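Local coordinates for protein taurine:2-oxoglutarate aminotransferase (Bifidobacterium kashiwanohense PV20-2, PDB 6JIX) that probably transfers the amino group of taurine to 2-oxoglutarate, as a class-III aminotransferase that uses pyridoxal 5'-phosphate as its cofactor, at residues A[384-389]-A[412-416]. Sequence-based numbering, arbitrary orientation.
Sequences LMAPYH and RETNI
The carboxylate of Glu413 lies beside the Tyr388 ring, with CD 3.9 Å from ring atom CD1 and the two planes 39° apart, so the overlap is oblique. Its OE1 accepts a hydrogen bond from the backbone of His389 (N to OE1, 2.9 Å). That bond is nearly straight (168°), yet the nitrogen stands above the carboxylate plane. Glu413 CG sits anti to its own carbonyl carbon (chi1 -72°) and the chain bends at the next bond, which brings the carboxylate to the backbone of Tyr388 and His389. OE2 is hydrogen-bonded to Trp157 NE1, so each carboxylate oxygen has a partner; the same indole stacks on His389 and meets the Tyr388 ring. Replacing Glu413 with alanine would remove both oxygens and is likely to leave the N-H groups of His389 and the Trp157 indole without these acceptors.

At the other end, buried Thr414 turns OG1 toward the loop, where it accepts a hydrogen bond from Ala386 N at 3.1 Å. The same hydroxyl is hydrogen-bonded to Ile375 O on strand 370-376, which ties the loop to the three-stranded antiparallel sheet, consistent with the C-terminal domain of fold type I aminotransferases. Ala386 CB rests 3.7 Å from Glu413 O. A type II' turn from Arg412 to Asn415, closed by Asn415 N to Arg412 O, places Glu413 and Thr414 at its two central positions. Side-chain oxygens of these neighbouring turn residues thus hold two loop N-H groups, fixing an irregular loop by polar bonds about 12 Å from the Glu413 side chain to a bound glutamate and about 13 Å to pyridoxal 5'-phosphate.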
# COMPACT_ATOMS: atom_id res chain seq x y z
N LEU A 384 12.27 19.45 -27.94
CA LEU A 384 12.56 18.35 -27.02
C LEU A 384 12.82 17.06 -27.79
O LEU A 384 12.29 16.85 -28.89
CB LEU A 384 11.42 18.16 -26.03
CG LEU A 384 11.03 19.43 -25.28
CD1 LEU A 384 9.98 19.14 -24.24
CD2 LEU A 384 12.27 20.00 -24.64
N MET A 385 13.66 16.21 -27.22
CA MET A 385 13.94 14.91 -27.83
C MET A 385 12.74 13.98 -27.70
O MET A 385 12.60 13.03 -28.49
CB MET A 385 15.17 14.29 -27.20
CG MET A 385 15.49 12.90 -27.71
SD MET A 385 16.26 12.95 -29.34
CE MET A 385 17.93 13.53 -28.97
N ALA A 386 11.91 14.20 -26.70
CA ALA A 386 10.65 13.48 -26.57
C ALA A 386 9.65 14.44 -25.95
O ALA A 386 9.66 14.65 -24.72
CB ALA A 386 10.80 12.21 -25.73
N PRO A 387 8.78 15.06 -26.75
CA PRO A 387 7.78 15.99 -26.20
C PRO A 387 6.76 15.22 -25.37
O PRO A 387 6.66 14.00 -25.44
CB PRO A 387 7.13 16.64 -27.43
CG PRO A 387 7.53 15.78 -28.61
CD PRO A 387 8.49 14.70 -28.15
N TYR A 388 5.99 15.97 -24.57
CA TYR A 388 5.12 15.35 -23.57
C TYR A 388 4.31 14.20 -24.16
O TYR A 388 3.62 14.36 -25.18
CB TYR A 388 4.18 16.38 -22.93
CG TYR A 388 3.38 15.75 -21.80
CD1 TYR A 388 3.99 15.40 -20.59
CD2 TYR A 388 2.03 15.43 -21.96
CE1 TYR A 388 3.28 14.80 -19.57
CE2 TYR A 388 1.31 14.82 -20.94
CZ TYR A 388 1.95 14.51 -19.74
OH TYR A 388 1.25 13.90 -18.72
N HIS A 389 4.40 13.04 -23.52
CA HIS A 389 3.55 11.89 -23.83
C HIS A 389 3.66 11.44 -25.29
O HIS A 389 2.68 11.03 -25.91
CB HIS A 389 2.08 12.17 -23.48
CG HIS A 389 1.27 10.93 -23.31
ND1 HIS A 389 -0.11 10.94 -23.26
CD2 HIS A 389 1.64 9.63 -23.19
CE1 HIS A 389 -0.56 9.70 -23.11
NE2 HIS A 389 0.48 8.89 -23.07
N ARG A 412 11.79 9.96 -17.28
CA ARG A 412 10.45 10.13 -17.81
C ARG A 412 10.48 11.25 -18.83
O ARG A 412 11.37 12.10 -18.82
CB ARG A 412 9.42 10.41 -16.71
CG ARG A 412 9.09 9.15 -15.88
CD ARG A 412 7.80 9.30 -15.10
NE ARG A 412 6.65 9.43 -15.99
CZ ARG A 412 5.92 8.40 -16.41
NH1 ARG A 412 6.20 7.17 -16.00
NH2 ARG A 412 4.91 8.62 -17.23
N GLU A 413 9.53 11.22 -19.76
CA GLU A 413 9.38 12.30 -20.74
C GLU A 413 10.71 12.47 -21.48
O GLU A 413 11.15 11.52 -22.15
CB GLU A 413 8.87 13.54 -20.02
CG GLU A 413 7.42 13.48 -19.58
CD GLU A 413 6.58 12.54 -20.42
OE1 GLU A 413 6.62 12.62 -21.68
OE2 GLU A 413 5.86 11.71 -19.82
N THR A 414 11.35 13.64 -21.42
CA THR A 414 12.52 13.98 -22.21
C THR A 414 13.77 14.06 -21.33
O THR A 414 14.75 14.72 -21.71
CB THR A 414 12.30 15.30 -22.97
OG1 THR A 414 13.10 15.37 -24.14
CG2 THR A 414 12.63 16.53 -22.12
N ASN A 415 13.76 13.39 -20.17
CA ASN A 415 14.80 13.55 -19.17
C ASN A 415 15.55 12.26 -18.89
O ASN A 415 15.02 11.16 -19.04
CB ASN A 415 14.24 14.06 -17.85
CG ASN A 415 13.38 15.26 -18.05
OD1 ASN A 415 12.14 15.17 -18.10
ND2 ASN A 415 14.02 16.42 -18.23
N ILE A 416 16.80 12.44 -18.49
CA ILE A 416 17.60 11.42 -17.85
C ILE A 416 17.79 11.84 -16.41
O ILE A 416 18.22 12.97 -16.13
CB ILE A 416 18.96 11.21 -18.56
CG1 ILE A 416 18.75 11.06 -20.07
CG2 ILE A 416 19.61 9.97 -18.02
CD1 ILE A 416 20.00 10.85 -20.86